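R.Ecl18kI (Enterobacter cloacae, PDB 2GB7) recognises the double-stranded sequence 5'-CCNGG-3' as a type II restriction endonuclease, flipping nucleotides out of the helix, and cleaves the DNA before the first C. Local coordinates at residues S50-I53 and I54-K58; L27-K30 and T31-L35; I127-L130 and L131-A135; N41-Y44 and F45-N48; L246-E249 and D250-Q253. The protein carries 1 engineered substitution. All coordinates share one frame; numbering follows the deposited sequence.

How the contacts relate
All five contacts are local, each joining neighbouring turns of one helix or a helix start and the residues before it, yet their chemistry follows their place in the fold. Contact 3, on helix 102-134, is wholly buried and mostly apolar, with one buried glutamate beside a methionine. Contacts 1 and 2, on helices 49-77 and 24-34, are partly buried and set sulfur or CH groups over tyrosine rings; contact 1 alone reaches a nucleotide. Contact 4 lies at the surface, where asparagines at both ends of helix 42-47 bond to the backbone. Contact 5, partly buried, caps helix 248-259. Tyr52 of contact 1 touches contacts 2, 3 and 4, while Ser50 bonds to Glu249 of contact 5.

Contact 1 (S50-I53 and I54-K58); sequences SEYI and IAMRK. With nucleotides of chain B.
Met56 lays its CG methylene over one face of the Tyr52 ring, CG standing 3.4 Å from CE1 and displaced from the ring centre toward the rim. The approach is a CH-pi contact, with Met56 CG 27° off the normal of the Tyr52 ring. The sulfur follows obliquely, Met56 SD lying 4.8 Å from the centroid of the Tyr52 ring, so the pair is also a Met-aromatic contact. With CG of Met56 anti to its carbonyl carbon (chi1 -71°), the chain leans back along the helix toward the preceding turn, and further bends at chi2 and chi3 turn the terminal methyl away to helix 24-34, against Val28 and Phe32.

Beneath the pair, the backbone bond from Met56 N to Tyr52 O, 2.8 Å long, fixes the spacing of the two side chains. Arg57 N bonds to Ile53 O in the next step, and the side chain of Arg57 leaves in another direction, toward the DNA. There the base of DT5 of chain B lies over one face of the guanidinium and nearly parallel to it, C4 3.8 Å above the centre and C7 3.7 Å from Arg57 NH1.

A second shell holds the tyrosine: its hydroxyl bonds to Ile127 O, and the rings of Tyr37 and Phe45 meet it edge-to-face. On another side of the helix, Ser50 OG bonds to Glu249 OE1 and Val232 N. The whole is an i to i+4 pairing on the long helix 49-77, whose one side packs into the protein core while Arg57 meets a base of the bound DNA.

Contact 2 (L27-K30 and T31-L35); sequences LVYK and TFCDL
Cys33, one turn after Tyr29, places its thiol over the Tyr29 ring. SG sits 3.7 Å from CE2 of Tyr29, displaced from the ring centre toward the rim, and the line from the ring centroid to SG is 25° off the normal. This is a sulfur-aromatic contact made over a face. The ring is in place because CG of Tyr29 is anti to the backbone N (chi1 -176°), which directs it along the helix flank; its OH accepts from Tyr291 N, and the ring meets Phe289 edge-to-face.

On another flank, Thr31 turns its hydroxyl back onto the preceding turn. OG1 donates to Leu27 O at 2.9 Å, and the backbone Thr31 N donates to the same Leu27 O at 3.0 Å. The two donors reach that carbonyl from opposite faces of its plane, so one oxygen is gripped twice and the rotation of the threonine is fixed. Lys30 and Asp34 are looser partners: the extended lysine passes the carboxylate with its CG 3.7 Å from OD2 of Asp34, whereas NZ of Lys30 remains 5.2 Å from OD2, leaving the opposite charges apart.

Val28 and Phe32 face helices 49-77 and 102-134. The arrangement is that of an amphipathic helix near its C-terminal end, with i to i+4 side-chain pairs on its flanks and an intrahelical threonine bond to the carbonyl four residues back.

Contact 3 (I127-L130 and L131-A135); sequences ILEL and LMMGA
Different first torsions bring Glu129 and Met133 side by side: CG of Glu129 is anti to its backbone N (chi1 -178°), whereas CG of Met133 is anti to its carbonyl carbon (chi1 -62°) and leans back toward the glutamate. Both chains are extended beyond CG and run the same way, an i to i+4 pair on a buried part of helix 102-134, in the EcoRII C-terminal family of the PDDEXK clan. The terminal methyl does most of the touching, Met133 CE lying against both CG (3.6 Å) and OE2 (3.5 Å) of Glu129. Nearer its root, Met133 CG rests 3.3 Å from Glu129 O, the oxygen that also accepts the backbone bond from Met133 N.

An apolar pair forms at a spacing of three residues. Leu130 sends CD2 to 4.1 Å from SD of Met133, so the methionine is touched by Glu129 at its methyl and by Leu130 at its sulfur. Outside the segment, Val292, Tyr295 and Tyr296 of helix 290-302 pack against Met133.

Another side of the helix carries Leu128 and Leu131, which slant across one another toward Phe248 and Leu252 of helix 248-259. Leu130 faces helix 24-34, meeting Val28 and Phe32. This part of helix 102-134 is therefore packed between helices 24-34, 49-77, 248-259 and 290-302, its side chains divided among them. At Gly134 the backbone N donates to Leu130 O at 2.8 Å. Between the two leucines the meeting is methyl to methyl, CD2 of Leu128 and CD2 of Leu131 being 4.2 Å apart.

Contact 4 (N41-Y44 and F45-N48); sequences NSDY and FLNN
The Phe45 ring receives the edge of Tyr44 on one face, CD2 of Tyr44 lying 3.7 Å above its plane and over its centre, while the carbonyl oxygens of Asn41 and Ser42 come to its edge. The rings are T-shaped, with centroids 5.1 Å apart and planes at 84°. One face of Tyr44 is taken by Asn48, whose CB makes a CH-pi contact 4.1 Å from the centroid of the Tyr44 ring. The Asn48 amide plane is only 11° from that of the tyrosine ring.

Helix 42-47 is a short surface helix with an asparagine at each end. Asn41 is its N-cap: OD1 accepts from Tyr44 N at 3.1 Å. Asn48, the first residue to leave helical geometry, bonds back to Tyr44 O twice, through its backbone N at 2.9 Å and through ND2 at 3.0 Å. The amide uses a lone pair of that oxygen in the carbonyl plane, whereas the backbone N lies tilted from it. Asn48 also stands right before helix 49-77, its amide turned back to Tyr44 O instead of capping that helix.

Phe45 is turned inward, against Ala135, and Leu46 packs on Leu252 and Met256 of helix 248-259. Lys40 adds a cation-pi contact to Tyr44.

Contact 5 (L246-E249 and D250-Q253); sequences LTFE and DMLQ
Thr247 and Asp250 face each other slantwise across the first turn of helix 248-259, each side chain bonding to the other's backbone. Thr247 OG1 accepts from Asp250 N at 3.1 Å, and Asp250 OD2 accepts from Thr247 N at 3.0 Å in a nearly straight bond of 173°. The N-H of Thr247 meets the carboxylate from above its plane, 44° out of it. The threonine hydroxyl can reach because OG1 sits between the backbone N and the carbonyl carbon (chi1 61°), which points it at the N-H groups of the helix start. Two backbone N-H groups are thereby satisfied by side chains, and the negative charge of Asp250 probably interacts favourably with the dipole of the helix start.

Leu246 touches the carboxylate, its CD2 lying 3.5 Å from OD2 of Asp250. Past the cap, Phe248 and Met251 run side by side and point the same way. The methyl of Met251 comes to the edge of the ring, near its plane, with CE 4.1 Å from CD1 of Phe248. Both pack on Val229 of strand 226-230, and Phe248 also meets Ile53 of helix 49-77.

Glu249 packs on Pro49 of that same helix; its backbone oxygen takes the ordinary helical bond from Gln253 N. Leu246 pairs with Val228 and Thr230 through backbone bonds, and strand 245-247, at the edge of the sheet within this chain, runs straight into the helix. The reciprocal pair is a capping box, here marking the passage from strand 245-247 into helix 248-259 in the PDDEXK-type nuclease fold.

Contact 1 (S50-I53 and I54-K58)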
# COMPACT_ATOMS: atom_id res chain seq x y z
N SER F 50 3.97 -16.52 -19.93
CA SER F 50 3.08 -15.35 -19.94
C SER F 50 1.65 -15.73 -20.21
O SER F 50 0.72 -15.22 -19.58
CB SER F 50 3.52 -14.27 -20.93
OG SER F 50 4.78 -13.72 -20.58
N GLU F 51 1.48 -16.62 -21.17
CA GLU F 51 0.15 -17.10 -21.51
C GLU F 51 -0.50 -17.82 -20.35
O GLU F 51 -1.69 -17.60 -20.10
CB GLU F 51 0.24 -18.03 -22.73
CG GLU F 51 0.64 -17.31 -24.01
CD GLU F 51 2.14 -17.04 -24.10
OE1 GLU F 51 2.90 -17.47 -23.20
OE2 GLU F 51 2.58 -16.42 -25.10
N TYR F 52 0.26 -18.67 -19.68
CA TYR F 52 -0.23 -19.41 -18.54
C TYR F 52 -0.69 -18.43 -17.44
O TYR F 52 -1.80 -18.55 -16.90
CB TYR F 52 0.83 -20.39 -18.05
CG TYR F 52 0.71 -20.72 -16.60
CD1 TYR F 52 -0.12 -21.75 -16.15
CD2 TYR F 52 1.41 -19.97 -15.65
CE1 TYR F 52 -0.25 -22.03 -14.79
CE2 TYR F 52 1.27 -20.22 -14.31
CZ TYR F 52 0.48 -21.26 -13.89
OH TYR F 52 0.33 -21.48 -12.55
N ILE F 53 0.15 -17.44 -17.14
CA ILE F 53 -0.17 -16.47 -16.09
C ILE F 53 -1.47 -15.71 -16.38
O ILE F 53 -2.35 -15.62 -15.51
CB ILE F 53 0.99 -15.48 -15.91
CG1 ILE F 53 2.17 -16.21 -15.27
CG2 ILE F 53 0.56 -14.27 -15.05
CD1 ILE F 53 3.51 -15.46 -15.40
N ILE F 54 -1.62 -15.22 -17.60
CA ILE F 54 -2.83 -14.46 -17.97
C ILE F 54 -4.08 -15.34 -17.94
O ILE F 54 -5.12 -14.89 -17.44
CB ILE F 54 -2.67 -13.78 -19.37
CG1 ILE F 54 -1.53 -12.76 -19.36
CG2 ILE F 54 -3.99 -13.10 -19.86
CD1 ILE F 54 -1.80 -11.55 -18.46
N ALA F 55 -3.97 -16.57 -18.44
CA ALA F 55 -5.11 -17.50 -18.44
C ALA F 55 -5.49 -17.84 -17.00
O ALA F 55 -6.66 -17.85 -16.66
CB ALA F 55 -4.79 -18.77 -19.24
N MET F 56 -4.49 -18.05 -16.14
CA MET F 56 -4.79 -18.32 -14.73
C MET F 56 -5.54 -17.16 -14.07
O MET F 56 -6.57 -17.36 -13.38
CB MET F 56 -3.51 -18.69 -13.96
CG MET F 56 -2.95 -20.08 -14.32
SD MET F 56 -3.97 -21.45 -13.72
CE MET F 56 -3.95 -21.17 -11.94
N ARG F 57 -5.01 -15.95 -14.27
CA ARG F 57 -5.60 -14.73 -13.71
C ARG F 57 -7.05 -14.57 -14.16
O ARG F 57 -7.94 -14.40 -13.34
CB ARG F 57 -4.81 -13.52 -14.16
CG ARG F 57 -3.47 -13.35 -13.42
CD ARG F 57 -3.70 -12.44 -12.24
NE ARG F 57 -4.08 -11.08 -12.66
CZ ARG F 57 -4.21 -10.04 -11.85
NH1 ARG F 57 -4.05 -10.16 -10.54
NH2 ARG F 57 -4.53 -8.86 -12.36
N LYS F 58 -7.28 -14.68 -15.47
CA LYS F 58 -8.64 -14.53 -16.03
C LYS F 58 -9.62 -15.54 -15.46
O LYS F 58 -10.75 -15.19 -15.11
CB LYS F 58 -8.60 -14.73 -17.55
CG LYS F 58 -8.17 -13.49 -18.32
CD LYS F 58 -7.92 -13.79 -19.78
CE LYS F 58 -9.08 -14.57 -20.39
NZ LYS F 58 -8.58 -15.36 -21.55
P DT B 5 -4.11 -4.40 -7.11
OP1 DT B 5 -2.90 -4.58 -7.96
OP2 DT B 5 -5.15 -3.43 -7.51
O5' DT B 5 -4.79 -5.83 -6.92
C5' DT B 5 -6.03 -5.98 -6.23
C4' DT B 5 -7.18 -5.63 -7.14
O4' DT B 5 -7.10 -6.39 -8.38
C3' DT B 5 -8.59 -5.87 -6.59
O3' DT B 5 -9.40 -4.73 -6.91
C2' DT B 5 -9.08 -7.07 -7.38
C1' DT B 5 -8.41 -6.82 -8.72
N1 DT B 5 -8.30 -7.95 -9.66
C2 DT B 5 -8.61 -7.70 -10.98
O2 DT B 5 -8.99 -6.61 -11.38
N3 DT B 5 -8.46 -8.78 -11.81
C4 DT B 5 -8.05 -10.05 -11.46
O4 DT B 5 -7.95 -10.92 -12.33
C5 DT B 5 -7.76 -10.25 -10.06
C7 DT B 5 -7.33 -11.60 -9.58
C6 DT B 5 -7.90 -9.20 -9.24

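Contact 2 (L27-K30 and T31-L35)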
# COMPACT_ATOMS: atom_id res chain seq x y z
N LEU F 27 -8.00 -21.72 -4.65
CA LEU F 27 -8.69 -21.29 -5.88
C LEU F 27 -7.74 -21.41 -7.06
O LEU F 27 -8.12 -21.90 -8.12
CB LEU F 27 -9.21 -19.84 -5.77
CG LEU F 27 -9.78 -19.20 -7.05
CD1 LEU F 27 -10.95 -20.01 -7.59
CD2 LEU F 27 -10.22 -17.73 -6.84
N VAL F 28 -6.50 -21.00 -6.85
CA VAL F 28 -5.50 -21.11 -7.90
C VAL F 28 -5.28 -22.58 -8.24
O VAL F 28 -5.21 -22.94 -9.41
CB VAL F 28 -4.15 -20.42 -7.49
CG1 VAL F 28 -3.05 -20.82 -8.48
CG2 VAL F 28 -4.28 -18.90 -7.44
N TYR F 29 -5.17 -23.42 -7.22
CA TYR F 29 -4.95 -24.85 -7.46
C TYR F 29 -6.14 -25.48 -8.20
O TYR F 29 -5.95 -26.24 -9.15
CB TYR F 29 -4.66 -25.59 -6.15
CG TYR F 29 -4.32 -27.05 -6.34
CD1 TYR F 29 -3.00 -27.46 -6.50
CD2 TYR F 29 -5.31 -28.03 -6.36
CE1 TYR F 29 -2.69 -28.81 -6.69
CE2 TYR F 29 -5.02 -29.38 -6.53
CZ TYR F 29 -3.71 -29.77 -6.69
OH TYR F 29 -3.43 -31.11 -6.87
N LYS F 30 -7.36 -25.15 -7.79
CA LYS F 30 -8.56 -25.62 -8.50
C LYS F 30 -8.53 -25.23 -9.98
O LYS F 30 -8.81 -26.07 -10.88
CB LYS F 30 -9.82 -25.06 -7.81
CG LYS F 30 -11.10 -25.63 -8.40
CD LYS F 30 -12.30 -24.96 -7.71
CE LYS F 30 -13.62 -25.40 -8.31
NZ LYS F 30 -14.74 -24.70 -7.58
N THR F 31 -8.15 -23.97 -10.23
CA THR F 31 -8.14 -23.39 -11.56
C THR F 31 -7.03 -24.04 -12.39
O THR F 31 -7.25 -24.42 -13.53
CB THR F 31 -7.98 -21.86 -11.47
OG1 THR F 31 -9.10 -21.35 -10.75
CG2 THR F 31 -7.96 -21.23 -12.85
N PHE F 32 -5.85 -24.17 -11.78
CA PHE F 32 -4.73 -24.91 -12.39
C PHE F 32 -5.14 -26.28 -12.93
O PHE F 32 -4.85 -26.61 -14.08
CB PHE F 32 -3.63 -25.06 -11.36
CG PHE F 32 -2.32 -25.65 -11.89
CD1 PHE F 32 -1.36 -24.82 -12.47
CD2 PHE F 32 -2.01 -27.00 -11.70
CE1 PHE F 32 -0.09 -25.32 -12.88
CE2 PHE F 32 -0.77 -27.53 -12.14
CZ PHE F 32 0.19 -26.68 -12.72
N CYS F 33 -5.81 -27.06 -12.11
CA CYS F 33 -6.30 -28.36 -12.51
C CYS F 33 -7.47 -28.30 -13.50
O CYS F 33 -7.50 -29.10 -14.46
CB CYS F 33 -6.66 -29.17 -11.27
SG CYS F 33 -5.23 -29.50 -10.22
N ASP F 34 -8.39 -27.35 -13.30
CA ASP F 34 -9.56 -27.21 -14.19
C ASP F 34 -9.14 -26.90 -15.61
O ASP F 34 -9.76 -27.36 -16.56
CB ASP F 34 -10.51 -26.11 -13.72
CG ASP F 34 -11.38 -26.52 -12.54
OD1 ASP F 34 -11.42 -27.71 -12.18
OD2 ASP F 34 -12.05 -25.63 -11.97
N LEU F 35 -8.08 -26.11 -15.76
CA LEU F 35 -7.59 -25.74 -17.08
C LEU F 35 -6.62 -26.76 -17.70
O LEU F 35 -6.12 -26.54 -18.82
CB LEU F 35 -6.95 -24.35 -17.03
CG LEU F 35 -7.87 -23.17 -16.67
CD1 LEU F 35 -7.02 -21.92 -16.47
CD2 LEU F 35 -8.96 -22.92 -17.72

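Contact 3 (I127-L130 and L131-A135)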
# COMPACT_ATOMS: atom_id res chain seq x y z
N ILE F 127 0.08 -18.49 -8.42
CA ILE F 127 0.19 -18.77 -9.86
C ILE F 127 1.67 -18.92 -10.26
O ILE F 127 2.05 -19.83 -11.03
CB ILE F 127 -0.47 -17.64 -10.66
CG1 ILE F 127 -2.01 -17.71 -10.48
CG2 ILE F 127 -0.05 -17.75 -12.16
CD1 ILE F 127 -2.71 -16.47 -11.00
N LEU F 128 2.54 -18.06 -9.74
CA LEU F 128 3.99 -18.15 -10.08
C LEU F 128 4.67 -19.37 -9.44
O LEU F 128 5.57 -19.98 -10.02
CB LEU F 128 4.70 -16.86 -9.64
CG LEU F 128 4.24 -15.59 -10.40
CD1 LEU F 128 4.91 -14.33 -9.74
CD2 LEU F 128 4.63 -15.74 -11.90
N GLU F 129 4.18 -19.75 -8.25
CA GLU F 129 4.67 -20.93 -7.57
C GLU F 129 4.38 -22.16 -8.42
O GLU F 129 5.28 -22.97 -8.71
CB GLU F 129 3.91 -21.03 -6.26
CG GLU F 129 4.29 -22.16 -5.41
CD GLU F 129 3.57 -22.13 -4.08
OE1 GLU F 129 2.95 -21.08 -3.75
OE2 GLU F 129 3.65 -23.15 -3.37
N LEU F 130 3.13 -22.31 -8.85
CA LEU F 130 2.77 -23.45 -9.69
C LEU F 130 3.48 -23.44 -11.04
O LEU F 130 3.77 -24.49 -11.57
CB LEU F 130 1.25 -23.56 -9.86
CG LEU F 130 0.54 -23.92 -8.55
CD1 LEU F 130 -0.96 -23.79 -8.71
CD2 LEU F 130 0.86 -25.35 -8.13
N LEU F 131 3.77 -22.25 -11.56
CA LEU F 131 4.58 -22.12 -12.78
C LEU F 131 5.96 -22.76 -12.60
O LEU F 131 6.39 -23.52 -13.43
CB LEU F 131 4.72 -20.64 -13.17
CG LEU F 131 5.68 -20.30 -14.31
CD1 LEU F 131 5.23 -20.99 -15.58
CD2 LEU F 131 5.69 -18.80 -14.50
N MET F 132 6.66 -22.40 -11.52
CA MET F 132 7.98 -22.99 -11.26
C MET F 132 7.89 -24.50 -11.04
O MET F 132 8.70 -25.25 -11.59
CB MET F 132 8.61 -22.30 -10.05
CG MET F 132 8.76 -20.80 -10.21
SD MET F 132 9.66 -20.29 -11.67
CE MET F 132 11.32 -20.59 -11.10
N MET F 133 6.85 -24.96 -10.32
CA MET F 133 6.64 -26.41 -10.10
C MET F 133 6.37 -27.14 -11.41
O MET F 133 6.97 -28.18 -11.71
CB MET F 133 5.51 -26.66 -9.12
CG MET F 133 5.83 -26.08 -7.77
SD MET F 133 4.50 -26.30 -6.60
CE MET F 133 5.38 -25.62 -5.17
N GLY F 134 5.50 -26.55 -12.22
CA GLY F 134 5.20 -27.10 -13.54
C GLY F 134 6.46 -27.20 -14.40
O GLY F 134 6.65 -28.16 -15.17
N ALA F 135 7.32 -26.19 -14.30
CA ALA F 135 8.59 -26.14 -15.04
C ALA F 135 9.62 -27.16 -14.52
O ALA F 135 10.66 -27.39 -15.14
CB ALA F 135 9.15 -24.74 -14.98

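Contact 4 (N41-Y44 and F45-N48)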
# COMPACT_ATOMS: atom_id res chain seq x y z
N ASN F 41 3.72 -30.84 -19.52
CA ASN F 41 5.12 -31.08 -19.21
C ASN F 41 5.88 -29.79 -18.91
O ASN F 41 5.34 -28.69 -19.05
CB ASN F 41 5.80 -31.92 -20.30
CG ASN F 41 6.06 -31.16 -21.60
OD1 ASN F 41 5.68 -30.00 -21.76
ND2 ASN F 41 6.72 -31.83 -22.54
N SER F 42 7.12 -29.93 -18.48
CA SER F 42 7.91 -28.78 -18.05
C SER F 42 8.15 -27.84 -19.21
O SER F 42 8.12 -26.63 -19.03
CB SER F 42 9.20 -29.26 -17.40
OG SER F 42 9.90 -30.14 -18.25
N ASP F 43 8.36 -28.38 -20.41
CA ASP F 43 8.58 -27.53 -21.58
C ASP F 43 7.44 -26.55 -21.80
O ASP F 43 7.67 -25.41 -22.21
CB ASP F 43 8.81 -28.37 -22.84
CG ASP F 43 10.21 -28.93 -22.93
OD1 ASP F 43 11.10 -28.56 -22.12
OD2 ASP F 43 10.44 -29.76 -23.83
N TYR F 44 6.21 -26.99 -21.53
CA TYR F 44 5.06 -26.09 -21.66
C TYR F 44 5.22 -24.81 -20.83
O TYR F 44 4.99 -23.71 -21.31
CB TYR F 44 3.73 -26.77 -21.30
CG TYR F 44 2.62 -25.73 -21.19
CD1 TYR F 44 2.01 -25.20 -22.34
CD2 TYR F 44 2.27 -25.21 -19.96
CE1 TYR F 44 1.03 -24.19 -22.22
CE2 TYR F 44 1.31 -24.21 -19.84
CZ TYR F 44 0.70 -23.71 -20.95
OH TYR F 44 -0.25 -22.72 -20.75
N PHE F 45 5.61 -24.98 -19.57
CA PHE F 45 5.73 -23.86 -18.66
C PHE F 45 6.95 -23.01 -19.00
O PHE F 45 6.93 -21.80 -18.84
CB PHE F 45 5.81 -24.39 -17.23
CG PHE F 45 4.54 -25.05 -16.80
CD1 PHE F 45 3.49 -24.27 -16.28
CD2 PHE F 45 4.36 -26.42 -16.91
CE1 PHE F 45 2.30 -24.87 -15.89
CE2 PHE F 45 3.15 -27.03 -16.50
CZ PHE F 45 2.12 -26.25 -16.01
N LEU F 46 8.00 -23.68 -19.47
CA LEU F 46 9.23 -23.00 -19.80
C LEU F 46 8.96 -22.08 -20.97
O LEU F 46 9.46 -20.95 -21.02
CB LEU F 46 10.29 -24.06 -20.17
CG LEU F 46 11.71 -23.64 -20.50
CD1 LEU F 46 12.25 -22.68 -19.43
CD2 LEU F 46 12.56 -24.90 -20.58
N ASN F 47 8.14 -22.55 -21.90
CA ASN F 47 7.95 -21.85 -23.16
C ASN F 47 6.81 -20.88 -23.15
O ASN F 47 6.86 -19.91 -23.91
CB ASN F 47 7.77 -22.83 -24.33
CG ASN F 47 9.01 -23.63 -24.62
OD1 ASN F 47 10.14 -23.18 -24.42
ND2 ASN F 47 8.80 -24.84 -25.10
N ASN F 48 5.81 -21.12 -22.30
CA ASN F 48 4.54 -20.38 -22.37
C ASN F 48 4.18 -19.71 -21.05
O ASN F 48 2.99 -19.62 -20.72
CB ASN F 48 3.34 -21.30 -22.69
CG ASN F 48 3.45 -21.99 -24.03
OD1 ASN F 48 2.85 -21.55 -25.01
ND2 ASN F 48 4.25 -23.05 -24.10

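Contact 5 (L246-E249 and D250-Q253)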
# COMPACT_ATOMS: atom_id res chain seq x y z
N LEU F 246 12.32 -7.46 -18.48
CA LEU F 246 12.37 -8.85 -18.97
C LEU F 246 10.96 -9.40 -19.04
O LEU F 246 10.05 -8.86 -18.42
CB LEU F 246 13.17 -9.74 -18.01
CG LEU F 246 14.70 -9.59 -17.94
CD1 LEU F 246 15.27 -10.65 -16.98
CD2 LEU F 246 15.36 -9.66 -19.28
N THR F 247 10.79 -10.47 -19.79
CA THR F 247 9.53 -11.19 -19.82
C THR F 247 9.61 -12.41 -18.91
O THR F 247 10.70 -12.85 -18.59
CB THR F 247 9.21 -11.71 -21.22
OG1 THR F 247 10.26 -12.61 -21.63
CG2 THR F 247 9.11 -10.54 -22.17
N PHE F 248 8.46 -12.98 -18.52
CA PHE F 248 8.48 -14.25 -17.80
C PHE F 248 9.24 -15.33 -18.57
O PHE F 248 9.86 -16.19 -17.97
CB PHE F 248 7.08 -14.72 -17.48
CG PHE F 248 6.42 -13.85 -16.47
CD1 PHE F 248 6.83 -13.90 -15.15
CD2 PHE F 248 5.44 -12.94 -16.83
CE1 PHE F 248 6.18 -13.06 -14.18
CE2 PHE F 248 4.83 -12.11 -15.90
CZ PHE F 248 5.22 -12.16 -14.59
N GLU F 249 9.18 -15.25 -19.89
CA GLU F 249 9.93 -16.20 -20.71
C GLU F 249 11.44 -16.15 -20.46
O GLU F 249 12.11 -17.19 -20.36
CB GLU F 249 9.57 -15.95 -22.16
CG GLU F 249 8.23 -16.54 -22.58
CD GLU F 249 6.98 -15.82 -22.05
OE1 GLU F 249 7.08 -14.71 -21.46
OE2 GLU F 249 5.87 -16.37 -22.28
N ASP F 250 11.97 -14.92 -20.39
CA ASP F 250 13.37 -14.65 -20.12
C ASP F 250 13.72 -15.22 -18.75
O ASP F 250 14.73 -15.96 -18.59
CB ASP F 250 13.63 -13.14 -20.11
CG ASP F 250 13.42 -12.47 -21.44
OD1 ASP F 250 13.61 -13.13 -22.51
OD2 ASP F 250 13.15 -11.24 -21.44
N MET F 251 12.89 -14.90 -17.76
CA MET F 251 13.09 -15.35 -16.39
C MET F 251 13.14 -16.86 -16.29
O MET F 251 14.01 -17.41 -15.62
CB MET F 251 12.02 -14.80 -15.44
CG MET F 251 12.38 -15.10 -13.99
SD MET F 251 11.11 -14.44 -12.88
CE MET F 251 9.85 -15.66 -13.10
N LEU F 252 12.19 -17.54 -16.93
CA LEU F 252 12.14 -19.01 -16.87
C LEU F 252 13.36 -19.66 -17.52
O LEU F 252 13.88 -20.66 -17.03
CB LEU F 252 10.86 -19.54 -17.50
CG LEU F 252 9.71 -19.74 -16.51
CD1 LEU F 252 9.99 -20.95 -15.60
CD2 LEU F 252 9.42 -18.49 -15.60
N GLN F 253 13.82 -19.06 -18.59
CA GLN F 253 15.01 -19.56 -19.25
C GLN F 253 16.21 -19.46 -18.30
O GLN F 253 16.98 -20.41 -18.15
CB GLN F 253 15.27 -18.77 -20.52
CG GLN F 253 16.41 -19.36 -21.32
CD GLN F 253 16.15 -20.82 -21.74
OE1 GLN F 253 15.03 -21.19 -22.12
NE2 GLN F 253 17.20 -21.65 -21.67